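Local coordinates for protein arginyl-tRNA synthetase, putative (Plasmodium falciparum, PDB 5JLD) that probably attaches arginine to tRNA(Arg) at the expense of ATP, as a class I aminoacyl-tRNA synthetase of the malaria parasite, at residues L332-R335 / L336-N340; R163-F167 / L168-T172; N49-N52 / I53-Y57; Y527-L530 / K531-V535; T548-A551 / F552-C556. All coordinates share one frame; numbering follows the deposited sequence.

Interaction 1: residues L332-R335 / L336-N340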
# COMPACT_ATOMS: atom_id res chain seq x y z
N LEU A 332 -11.11 3.75 -17.41
CA LEU A 332 -11.93 3.95 -16.20
C LEU A 332 -13.40 3.60 -16.50
O LEU A 332 -14.08 2.99 -15.65
CB LEU A 332 -11.80 5.38 -15.67
CG LEU A 332 -12.32 5.66 -14.26
CD1 LEU A 332 -12.03 4.52 -13.26
CD2 LEU A 332 -11.68 6.95 -13.76
N TYR A 333 -13.88 3.97 -17.69
CA TYR A 333 -15.20 3.50 -18.17
C TYR A 333 -15.37 1.98 -18.02
O TYR A 333 -16.38 1.49 -17.51
CB TYR A 333 -15.41 3.88 -19.65
CG TYR A 333 -16.51 3.07 -20.31
CD1 TYR A 333 -17.84 3.43 -20.18
CD2 TYR A 333 -16.21 1.92 -21.03
CE1 TYR A 333 -18.85 2.67 -20.76
CE2 TYR A 333 -17.21 1.15 -21.61
CZ TYR A 333 -18.52 1.54 -21.48
OH TYR A 333 -19.50 0.79 -22.06
N TYR A 334 -14.36 1.25 -18.48
CA TYR A 334 -14.37 -0.20 -18.46
C TYR A 334 -14.39 -0.72 -17.02
O TYR A 334 -15.18 -1.59 -16.69
CB TYR A 334 -13.15 -0.77 -19.21
CG TYR A 334 -13.02 -2.28 -19.13
CD1 TYR A 334 -13.72 -3.12 -20.00
CD2 TYR A 334 -12.19 -2.87 -18.18
CE1 TYR A 334 -13.60 -4.52 -19.91
CE2 TYR A 334 -12.06 -4.24 -18.09
CZ TYR A 334 -12.76 -5.06 -18.95
OH TYR A 334 -12.61 -6.42 -18.83
N ARG A 335 -13.52 -0.18 -16.17
CA ARG A 335 -13.42 -0.64 -14.79
C ARG A 335 -14.73 -0.39 -14.04
O ARG A 335 -15.17 -1.23 -13.25
CB ARG A 335 -12.23 0.05 -14.09
CG ARG A 335 -10.91 -0.37 -14.74
CD ARG A 335 -9.75 0.55 -14.44
NE ARG A 335 -8.53 -0.04 -14.98
CZ ARG A 335 -7.30 0.47 -14.90
NH1 ARG A 335 -7.07 1.63 -14.26
NH2 ARG A 335 -6.29 -0.19 -15.43
N LEU A 336 -15.37 0.73 -14.33
CA LEU A 336 -16.59 1.09 -13.60
C LEU A 336 -17.83 0.33 -14.09
O LEU A 336 -18.64 -0.14 -13.27
CB LEU A 336 -16.83 2.60 -13.71
CG LEU A 336 -15.88 3.45 -12.86
CD1 LEU A 336 -16.09 4.91 -13.19
CD2 LEU A 336 -16.11 3.20 -11.38
N THR A 337 -17.97 0.20 -15.41
CA THR A 337 -19.19 -0.41 -15.97
C THR A 337 -19.07 -1.92 -16.17
O THR A 337 -20.06 -2.64 -16.04
CB THR A 337 -19.58 0.25 -17.33
OG1 THR A 337 -18.58 -0.06 -18.32
CG2 THR A 337 -19.70 1.77 -17.19
N GLN A 338 -17.87 -2.42 -16.47
CA GLN A 338 -17.74 -3.84 -16.81
C GLN A 338 -17.17 -4.66 -15.65
O GLN A 338 -17.53 -5.82 -15.49
CB GLN A 338 -16.87 -4.02 -18.08
CG GLN A 338 -17.27 -3.09 -19.23
CD GLN A 338 -18.75 -3.21 -19.65
OE1 GLN A 338 -19.26 -4.32 -19.89
NE2 GLN A 338 -19.43 -2.07 -19.76
N LEU A 339 -16.30 -4.06 -14.85
CA LEU A 339 -15.76 -4.75 -13.68
C LEU A 339 -16.50 -4.36 -12.41
O LEU A 339 -16.27 -4.93 -11.35
CB LEU A 339 -14.27 -4.46 -13.52
CG LEU A 339 -13.35 -4.98 -14.62
CD1 LEU A 339 -11.90 -4.74 -14.24
CD2 LEU A 339 -13.61 -6.48 -14.89
N ASN A 340 -17.39 -3.37 -12.52
CA ASN A 340 -18.18 -2.91 -11.37
C ASN A 340 -17.32 -2.50 -10.18
O ASN A 340 -17.67 -2.79 -9.03
CB ASN A 340 -19.20 -3.99 -10.98
CG ASN A 340 -20.25 -4.23 -12.08
OD1 ASN A 340 -21.09 -3.37 -12.32
ND2 ASN A 340 -20.18 -5.39 -12.76

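Interaction 2: residues R163-F167 / L168-T172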
# COMPACT_ATOMS: atom_id res chain seq x y z
N ARG A 163 -1.87 -6.45 -1.38
CA ARG A 163 -1.74 -7.42 -0.32
C ARG A 163 -2.59 -6.95 0.88
O ARG A 163 -3.17 -7.78 1.58
CB ARG A 163 -0.27 -7.60 0.08
CG ARG A 163 0.62 -8.27 -0.94
CD ARG A 163 1.92 -8.79 -0.28
NE ARG A 163 2.90 -9.26 -1.26
CZ ARG A 163 3.84 -10.17 -1.02
NH1 ARG A 163 3.95 -10.73 0.17
NH2 ARG A 163 4.70 -10.52 -1.99
N VAL A 164 -2.68 -5.64 1.08
CA VAL A 164 -3.50 -5.10 2.16
C VAL A 164 -4.95 -5.47 1.92
O VAL A 164 -5.60 -6.03 2.80
CB VAL A 164 -3.36 -3.57 2.31
CG1 VAL A 164 -4.50 -3.00 3.14
CG2 VAL A 164 -2.02 -3.22 2.95
N PHE A 165 -5.46 -5.20 0.71
CA PHE A 165 -6.86 -5.55 0.44
C PHE A 165 -7.15 -7.06 0.47
O PHE A 165 -8.22 -7.49 0.93
CB PHE A 165 -7.30 -4.95 -0.89
CG PHE A 165 -7.58 -3.48 -0.81
CD1 PHE A 165 -8.72 -3.02 -0.18
CD2 PHE A 165 -6.68 -2.57 -1.32
CE1 PHE A 165 -8.98 -1.68 -0.10
CE2 PHE A 165 -6.93 -1.22 -1.23
CZ PHE A 165 -8.08 -0.77 -0.63
N GLU A 166 -6.18 -7.86 0.03
CA GLU A 166 -6.32 -9.32 0.07
C GLU A 166 -6.33 -9.82 1.54
O GLU A 166 -7.04 -10.77 1.89
CB GLU A 166 -5.20 -9.98 -0.77
CG GLU A 166 -5.39 -9.72 -2.29
CD GLU A 166 -4.13 -9.85 -3.16
OE1 GLU A 166 -3.03 -10.12 -2.63
OE2 GLU A 166 -4.25 -9.68 -4.40
N PHE A 167 -5.57 -9.15 2.40
CA PHE A 167 -5.63 -9.46 3.83
C PHE A 167 -7.03 -9.18 4.37
O PHE A 167 -7.60 -10.01 5.09
CB PHE A 167 -4.60 -8.64 4.60
CG PHE A 167 -4.80 -8.67 6.08
CD1 PHE A 167 -4.56 -9.84 6.79
CD2 PHE A 167 -5.20 -7.54 6.77
CE1 PHE A 167 -4.74 -9.88 8.17
CE2 PHE A 167 -5.37 -7.57 8.14
CZ PHE A 167 -5.15 -8.74 8.85
N LEU A 168 -7.60 -8.04 3.98
CA LEU A 168 -8.98 -7.68 4.30
C LEU A 168 -10.03 -8.47 3.49
O LEU A 168 -11.21 -8.14 3.50
CB LEU A 168 -9.17 -6.16 4.10
CG LEU A 168 -8.29 -5.33 5.05
CD1 LEU A 168 -8.33 -3.83 4.77
CD2 LEU A 168 -8.71 -5.62 6.49
N LYS A 169 -9.59 -9.51 2.78
CA LYS A 169 -10.49 -10.41 2.03
C LYS A 169 -11.32 -9.66 0.98
O LYS A 169 -12.47 -10.00 0.72
CB LYS A 169 -11.41 -11.17 2.99
CG LYS A 169 -10.66 -11.94 4.07
CD LYS A 169 -11.56 -12.92 4.81
CE LYS A 169 -10.84 -13.55 5.99
NZ LYS A 169 -9.71 -14.41 5.55
N ILE A 170 -10.73 -8.63 0.40
CA ILE A 170 -11.40 -7.87 -0.63
C ILE A 170 -11.10 -8.47 -2.00
O ILE A 170 -9.98 -8.92 -2.25
CB ILE A 170 -10.98 -6.39 -0.59
CG1 ILE A 170 -11.31 -5.80 0.79
CG2 ILE A 170 -11.65 -5.60 -1.68
CD1 ILE A 170 -12.80 -5.89 1.13
N ASN A 171 -12.11 -8.53 -2.86
CA ASN A 171 -11.92 -8.91 -4.26
C ASN A 171 -11.04 -7.85 -4.95
O ASN A 171 -11.46 -6.72 -5.20
CB ASN A 171 -13.27 -9.06 -4.98
CG ASN A 171 -13.12 -9.55 -6.43
OD1 ASN A 171 -12.31 -10.43 -6.72
ND2 ASN A 171 -13.90 -8.96 -7.34
N THR A 172 -9.80 -8.22 -5.24
CA THR A 172 -8.82 -7.21 -5.63
C THR A 172 -8.25 -7.48 -7.02
O THR A 172 -7.73 -8.57 -7.27
CB THR A 172 -7.68 -7.16 -4.60
OG1 THR A 172 -8.26 -7.04 -3.30
CG2 THR A 172 -6.77 -5.97 -4.85
O HOH W 1 -6.23 -10.40 -5.76

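Interaction 3: residues N49-N52 / I53-Y57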
# COMPACT_ATOMS: atom_id res chain seq x y z
N ASN A 49 -11.37 17.86 21.07
CA ASN A 49 -12.56 18.61 20.65
C ASN A 49 -13.00 19.70 21.60
O ASN A 49 -13.63 20.68 21.17
CB ASN A 49 -13.72 17.65 20.39
CG ASN A 49 -13.56 16.90 19.09
OD1 ASN A 49 -12.86 15.89 19.03
ND2 ASN A 49 -14.18 17.40 18.02
N ALA A 50 -12.65 19.58 22.88
CA ALA A 50 -13.00 20.61 23.84
C ALA A 50 -12.40 21.95 23.44
O ALA A 50 -12.98 23.00 23.68
CB ALA A 50 -12.55 20.23 25.25
N ILE A 51 -11.23 21.91 22.82
CA ILE A 51 -10.52 23.14 22.47
C ILE A 51 -11.30 23.88 21.38
O ILE A 51 -11.59 25.07 21.48
CB ILE A 51 -9.08 22.84 22.06
CG1 ILE A 51 -8.33 22.26 23.26
CG2 ILE A 51 -8.37 24.11 21.54
CD1 ILE A 51 -6.94 21.75 22.98
N ASN A 52 -11.72 23.14 20.36
CA ASN A 52 -12.54 23.73 19.30
C ASN A 52 -13.93 24.16 19.77
O ASN A 52 -14.44 25.21 19.34
CB ASN A 52 -12.64 22.75 18.14
CG ASN A 52 -11.37 22.74 17.29
OD1 ASN A 52 -10.40 23.45 17.61
ND2 ASN A 52 -11.36 21.94 16.24
N ILE A 53 -14.53 23.40 20.68
CA ILE A 53 -15.83 23.78 21.21
C ILE A 53 -15.69 25.07 22.01
O ILE A 53 -16.57 25.93 21.96
CB ILE A 53 -16.44 22.67 22.08
CG1 ILE A 53 -16.74 21.44 21.22
CG2 ILE A 53 -17.72 23.15 22.74
CD1 ILE A 53 -17.21 20.23 21.99
N TYR A 54 -14.59 25.21 22.74
CA TYR A 54 -14.35 26.42 23.54
C TYR A 54 -14.10 27.61 22.63
O TYR A 54 -14.57 28.70 22.89
CB TYR A 54 -13.16 26.24 24.49
CG TYR A 54 -12.86 27.48 25.33
CD1 TYR A 54 -13.75 27.91 26.30
CD2 TYR A 54 -11.69 28.20 25.15
CE1 TYR A 54 -13.48 29.03 27.07
CE2 TYR A 54 -11.41 29.32 25.91
CZ TYR A 54 -12.31 29.73 26.87
OH TYR A 54 -12.04 30.85 27.63
N LYS A 55 -13.37 27.39 21.54
CA LYS A 55 -13.11 28.50 20.63
C LYS A 55 -14.41 28.96 19.94
O LYS A 55 -14.68 30.16 19.89
CB LYS A 55 -12.04 28.11 19.60
CG LYS A 55 -10.66 27.95 20.26
CD LYS A 55 -9.52 27.83 19.25
CE LYS A 55 -9.60 26.56 18.42
NZ LYS A 55 -8.41 26.39 17.52
N LYS A 56 -15.22 28.02 19.47
CA LYS A 56 -16.48 28.38 18.80
C LYS A 56 -17.54 28.97 19.73
O LYS A 56 -18.07 30.06 19.47
CB LYS A 56 -17.08 27.16 18.11
CG LYS A 56 -16.34 26.70 16.86
CD LYS A 56 -17.16 25.67 16.09
CE LYS A 56 -18.45 26.27 15.55
NZ LYS A 56 -19.15 25.33 14.63
N TYR A 57 -17.85 28.26 20.81
CA TYR A 57 -19.01 28.59 21.63
C TYR A 57 -18.65 28.96 23.06
O TYR A 57 -19.54 29.07 23.91
CB TYR A 57 -19.99 27.42 21.66
CG TYR A 57 -20.34 26.84 20.30
CD1 TYR A 57 -21.03 27.59 19.36
CD2 TYR A 57 -20.01 25.53 19.98
CE1 TYR A 57 -21.37 27.06 18.12
CE2 TYR A 57 -20.34 24.98 18.74
CZ TYR A 57 -21.02 25.75 17.82
OH TYR A 57 -21.35 25.21 16.59

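Interaction 4: residues Y527-L530 / K531-V535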
# COMPACT_ATOMS: atom_id res chain seq x y z
N TYR A 527 -7.47 1.26 9.06
CA TYR A 527 -8.43 2.35 9.07
C TYR A 527 -7.88 3.59 8.36
O TYR A 527 -8.56 4.21 7.52
CB TYR A 527 -8.83 2.68 10.51
CG TYR A 527 -9.61 3.95 10.68
CD1 TYR A 527 -10.95 4.04 10.29
CD2 TYR A 527 -9.02 5.08 11.25
CE1 TYR A 527 -11.68 5.22 10.46
CE2 TYR A 527 -9.75 6.26 11.44
CZ TYR A 527 -11.07 6.32 11.04
OH TYR A 527 -11.78 7.48 11.21
N TYR A 528 -6.64 3.97 8.66
CA TYR A 528 -6.12 5.16 8.00
C TYR A 528 -5.61 4.90 6.55
O TYR A 528 -5.73 5.77 5.68
CB TYR A 528 -5.05 5.80 8.86
CG TYR A 528 -5.64 6.61 9.99
CD1 TYR A 528 -6.39 7.76 9.73
CD2 TYR A 528 -5.45 6.24 11.33
CE1 TYR A 528 -6.93 8.51 10.77
CE2 TYR A 528 -5.99 7.00 12.37
CZ TYR A 528 -6.73 8.13 12.08
OH TYR A 528 -7.28 8.89 13.10
N ILE A 529 -5.06 3.72 6.30
CA ILE A 529 -4.60 3.38 4.95
C ILE A 529 -5.75 3.47 3.95
O ILE A 529 -5.62 4.05 2.87
CB ILE A 529 -3.98 1.98 4.89
CG1 ILE A 529 -2.54 2.04 5.39
CG2 ILE A 529 -3.97 1.45 3.47
CD1 ILE A 529 -1.79 0.72 5.28
N LEU A 530 -6.90 2.92 4.31
CA LEU A 530 -8.06 2.99 3.43
C LEU A 530 -8.39 4.45 3.07
O LEU A 530 -8.91 4.74 1.99
CB LEU A 530 -9.28 2.33 4.09
CG LEU A 530 -9.26 0.82 4.28
CD1 LEU A 530 -10.62 0.38 4.82
CD2 LEU A 530 -8.90 0.07 2.99
N LYS A 531 -8.07 5.36 3.99
CA LYS A 531 -8.38 6.77 3.82
C LYS A 531 -7.33 7.53 2.99
O LYS A 531 -7.69 8.39 2.20
CB LYS A 531 -8.53 7.44 5.19
CG LYS A 531 -9.73 6.92 5.98
CD LYS A 531 -9.79 7.47 7.39
CE LYS A 531 -10.12 8.96 7.39
NZ LYS A 531 -10.34 9.48 8.77
N ASN A 532 -6.06 7.23 3.17
CA ASN A 532 -5.03 8.04 2.52
C ASN A 532 -3.95 7.25 1.78
O ASN A 532 -3.07 7.84 1.15
CB ASN A 532 -4.37 8.99 3.56
CG ASN A 532 -3.76 8.25 4.76
OD1 ASN A 532 -3.28 7.12 4.65
ND2 ASN A 532 -3.76 8.92 5.92
N MET A 533 -4.00 5.92 1.87
CA MET A 533 -3.04 5.05 1.17
C MET A 533 -1.59 5.34 1.52
O MET A 533 -0.71 5.10 0.70
CB MET A 533 -3.22 5.16 -0.35
CG MET A 533 -4.49 4.49 -0.87
SD MET A 533 -4.50 2.73 -0.55
CE MET A 533 -6.24 2.54 -0.20
N LEU A 534 -1.31 5.83 2.72
CA LEU A 534 0.08 6.04 3.12
C LEU A 534 0.60 4.79 3.83
O LEU A 534 0.47 4.65 5.06
CB LEU A 534 0.22 7.29 4.00
CG LEU A 534 -0.33 8.57 3.36
CD1 LEU A 534 -0.41 9.73 4.37
CD2 LEU A 534 0.49 8.96 2.14
N VAL A 535 1.22 3.89 3.05
CA VAL A 535 1.62 2.58 3.56
C VAL A 535 2.89 2.65 4.41
O VAL A 535 3.24 1.67 5.08
CB VAL A 535 1.85 1.56 2.41
CG1 VAL A 535 0.76 1.69 1.32
CG2 VAL A 535 3.23 1.75 1.82

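Interaction 5: residues T548-A551 / F552-C556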
# COMPACT_ATOMS: atom_id res chain seq x y z
N THR A 548 9.33 -1.78 20.52
CA THR A 548 8.50 -2.02 21.68
C THR A 548 8.82 -3.42 22.20
O THR A 548 9.07 -3.59 23.40
CB THR A 548 7.02 -1.88 21.36
OG1 THR A 548 6.78 -0.55 20.88
CG2 THR A 548 6.17 -2.12 22.61
N PHE A 549 8.92 -4.38 21.27
CA PHE A 549 9.13 -5.75 21.69
C PHE A 549 10.47 -5.83 22.41
O PHE A 549 10.58 -6.42 23.49
CB PHE A 549 9.12 -6.75 20.51
CG PHE A 549 9.49 -8.15 20.93
CD1 PHE A 549 8.53 -9.02 21.44
CD2 PHE A 549 10.82 -8.57 20.89
CE1 PHE A 549 8.87 -10.29 21.87
CE2 PHE A 549 11.17 -9.84 21.33
CZ PHE A 549 10.20 -10.71 21.82
N THR A 550 11.47 -5.21 21.81
CA THR A 550 12.80 -5.23 22.39
C THR A 550 12.74 -4.70 23.82
O THR A 550 13.34 -5.28 24.72
CB THR A 550 13.80 -4.41 21.56
OG1 THR A 550 13.95 -5.02 20.27
CG2 THR A 550 15.17 -4.36 22.25
N ALA A 551 11.99 -3.62 24.01
CA ALA A 551 11.92 -2.98 25.32
C ALA A 551 11.29 -3.95 26.31
O ALA A 551 11.70 -4.01 27.48
CB ALA A 551 11.13 -1.69 25.25
N PHE A 552 10.30 -4.69 25.84
CA PHE A 552 9.72 -5.77 26.61
C PHE A 552 10.85 -6.72 27.02
O PHE A 552 11.14 -6.86 28.23
CB PHE A 552 8.63 -6.46 25.80
CG PHE A 552 8.24 -7.82 26.27
CD1 PHE A 552 7.75 -8.03 27.56
CD2 PHE A 552 8.31 -8.90 25.41
CE1 PHE A 552 7.36 -9.29 27.98
CE2 PHE A 552 7.92 -10.17 25.81
CZ PHE A 552 7.44 -10.36 27.11
N TYR A 553 11.56 -7.27 26.04
CA TYR A 553 12.54 -8.33 26.33
C TYR A 553 13.57 -7.84 27.34
O TYR A 553 13.70 -8.39 28.44
CB TYR A 553 13.24 -8.81 25.06
CG TYR A 553 14.32 -9.83 25.36
CD1 TYR A 553 14.01 -11.16 25.60
CD2 TYR A 553 15.65 -9.44 25.45
CE1 TYR A 553 15.00 -12.08 25.90
CE2 TYR A 553 16.65 -10.35 25.76
CZ TYR A 553 16.33 -11.67 25.98
OH TYR A 553 17.33 -12.56 26.28
N GLU A 554 14.28 -6.78 26.98
CA GLU A 554 15.35 -6.21 27.80
C GLU A 554 14.94 -5.97 29.24
O GLU A 554 15.79 -5.89 30.13
CB GLU A 554 15.84 -4.89 27.19
CG GLU A 554 16.40 -5.00 25.79
CD GLU A 554 17.58 -5.94 25.71
OE1 GLU A 554 18.34 -6.02 26.71
OE2 GLU A 554 17.76 -6.59 24.66
N ASN A 555 13.64 -5.84 29.49
CA ASN A 555 13.24 -5.45 30.83
C ASN A 555 12.48 -6.54 31.56
O ASN A 555 12.16 -6.39 32.74
CB ASN A 555 12.42 -4.17 30.78
CG ASN A 555 13.23 -2.99 30.26
OD1 ASN A 555 13.99 -3.13 29.30
ND2 ASN A 555 13.11 -1.85 30.92
N CYS A 556 12.22 -7.65 30.87
CA CYS A 556 11.53 -8.77 31.50
C CYS A 556 12.39 -10.02 31.52
O CYS A 556 12.05 -11.02 32.15
CB CYS A 556 10.20 -9.04 30.80
SG CYS A 556 8.97 -7.74 31.06

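Interaction 1: residues L332-R335 / L336-N340
Thr337 OG1 lies over one face of the Tyr333 ring, 3.5 Å from CZ and displaced toward the rim, and Trp368 meets the same tyrosine edge-to-face. The Tyr334 ring is covered on one face by Gln338 CB, a CH-pi contact 4.1 Å from the centroid. Leu339 reaches this ring obliquely, with CG 3.8 Å from Tyr334 CE2, while Phe277 meets the same ring edge-to-face. The Gln338 amide, inclined 30° to the Tyr333 ring, is turned back toward Thr337 by a bend at chi2. There Gln338 NE2 donates to Thr337 OG1 at 2.6 Å, and that hydroxyl passes a bond on to Tyr333 O (2.8 Å). With OG1 held between the backbone N and the carbonyl carbon (chi1 67°), Thr337 can reach Tyr333 O from the face opposite the one its own N approaches, and the two bonds grip one oxygen. Tyr334 O is also shared: Gln338 N gives the usual helical bond at 2.8 Å, whereas Leu339 N, at 3.3 Å, reaches back one residue further. Asn340, with positive phi, is the first residue to depart from helical backbone angles. From the buried side, Arg335 extends to a salt bridge with Asp137. The arrangement is that of a helix C-terminus widened by a pi-type i+5 bond, here leading from helix 326-337 into strand 343-349 of the parallel sheet in the class I catalytic domain.

Interaction 2: residues R163-F167 / L168-T172
The side chain of Phe165 projects from the last turn of the helix, against Ile170 and Thr172. Its CB lies 3.3 Å from Thr172 OG1; at the ring, CD1 meets Ile170 CG1 at 3.9 Å, the isoleucine coming in at the ring edge and in its plane. The far rim packs on Leu530 and Met533. With Phe165 CG anti to the carbonyl carbon (chi1 -77°), the ring stays on the side to which the chain returns. Thr172 OG1 donates to Ile170 O from well above the carbonyl plane, 2.8 Å away, which fixes the hydroxyl beside Phe165 CB. On the outer side, a water donates to both Glu166 OE2 and Thr172 O, and the same carboxylate oxygen forms a salt bridge with Arg174, so helix end and strand are also joined through solvent. The backbone turns in between: Ile170 N bonds Phe165 O at 2.8 Å, Lys169 N makes a weak bond to Glu166 O at 3.0 Å, and Lys169 has positive phi. This is a Schellman motif, with Phe165 and Ile170 in apolar contact across it. It ends helix 149-167 and directs the chain into strand 171-176, completing the beta-alpha-beta crossover from strand 133-137 in the Rossmann-like catalytic domain.

Interaction 3: residues N49-N52 / I53-Y57
In helix 49-57 of the N-terminal domain, Lys55 lies alongside Ile51 and Asn52, its side chain pointing the same way as theirs. Its CG rests 3.3 Å from Ile51 O, and a bend at chi3 (-66°) then turns the chain so that Lys55 CE comes within 3.3 Å of Asn52 OD1 and 4.2 Å of Ile51 CG2. The ammonium group stands at 3.6 Å from Asn52 OD1 (Lys55 NZ), a distance at which some electrostatic attraction is likely but no firm bond. One turn of regular alpha-helical bonds underlies the contact: Ile53, Tyr54, Lys55 and Lys56 donate their N-H groups to the carbonyls of Asn49, Ala50, Ile51 and Asn52. On the buried side, Ile53 CG1 sits against the Asn49 carbonyl, 3.2 Å from its oxygen. The buried Asn49 amide is held by the preceding loop, its ND2 by Glu31 and the Asp32 carbonyl and its OD1 by Ile34 N. Toward the C-terminal end, Lys56 folds over Tyr57, with CB above the ring centre and Lys56 NZ donating to Tyr57 OH at 2.9 Å. Ala50 and Tyr54 face helix 66-75. The helix thus has one side packed into the domain and another lined with lysines and Asn52 at the surface, the pattern of an amphipathic helix, here following strand 45-47 of the antiparallel sheet in the alpha/beta N-terminal domain of arginyl-tRNA synthetases.

Interaction 4: residues Y527-L530 / K531-V535
Lys531 makes the aromatic contacts, running back along the helix to Tyr527. Its CD lies over one face of the Tyr527 ring in a CH-pi contact, 4.2 Å from the centroid and 17° off the normal, and a bend at chi3 (69°) turns the tip toward the phenol. The neighbouring Tyr528 lies beside the lysine and points the same way, with CE1 4.1 Å from Lys531 NZ; one face of the Tyr528 ring is in turn covered by the edge atom CD2 of Tyr527. Among polar contacts, Lys531 NZ gives Tyr527 OH a weak, long bond of 3.5 Å. The helix backbone closes with Asn532 N on Tyr528 O (2.9 Å) and Met533 N on Ile529 O (2.7 Å), the latter in the carbonyl plane and on a lone pair. Met533 has positive phi, and the chain leaves the helix there. Asn532 OD1 accepts from Leu534 N at 3.0 Å, an Asx turn that fastens the exit. Apolar packing is looser: Ile529 CG2 stands 4.3 Å from Met533 SD, and Met533 CE lies 4.1 Å from Leu530 CA. The end of helix 522-532 lies between domains. Met533 and Val535 pack on Ile161 of helix 149-167, Met533 also rests on Met376 and Val378 of strand 374-380, and Tyr527 and Tyr528 touch Lys12 and Thr11 of helix 10-25.

Interaction 5: residues T548-A551 / F552-C556
Phe549 and Phe552 form the tight, buried half of this helical turn. Their rings make an offset edge-to-face pair, with the edge of Phe552 directed at the face of Phe549, centroids 5.7 Å apart and planes at 69°; the nearest atoms are Phe549 CE1 and Phe552 CD2, at 3.8 Å. The three-residue spacing places both on one flank of the helix, and each has CG anti to the backbone N. Tyr553 adds only a peripheral contact, its CB 4.4 Å from Phe549 CE2. The other flank faces solvent and has fewer side-chain contacts. Glu554 CG lies 3.3 Å from Thr550 O, and the bent glutamate turns its carboxylate to a salt bridge with Lys557; its packing on the Thr550 methyl is less certain, as that threonine was modelled in two conformers. Toward the C-terminal end the regular bonding weakens: Phe552 N, Tyr553 N and Glu554 N make straight helical bonds, but Asn555 N reaches Ala551 O only weakly, at 3.3 Å, and also bonds Phe552 O, three residues back, at 3.0 Å. Among its neighbours, the phenylalanine flank of helix 536-556 is enclosed by three helices: Phe549 rests on Ile486 and Ile489 of helix 476-492 and on Cys571 and Thr574 of helix 564-584, while Phe552 packs on Leu515 of helix 510-520 and Arg567 of helix 564-584.

From the N terminus, interaction 3 comes first, within a helix of the N-terminal domain. Interaction 2 turns a helix into a strand of the catalytic parallel sheet, and interaction 1 ends a later helix of the same domain; the centres of interactions 1 and 2 are about 19 Å apart. Interactions 4 and 5 follow in the anticodon-binding domain, on successive helices, 522-532 and 536-556. All five are local and lie in series; none nests within or crosses another, and none closes a long loop. Interactions 2 and 4 alone touch, through Phe165, joining catalytic and anticodon-binding domains near the chain's centre. Interactions 1 and 5 lie on opposite sides of that centre.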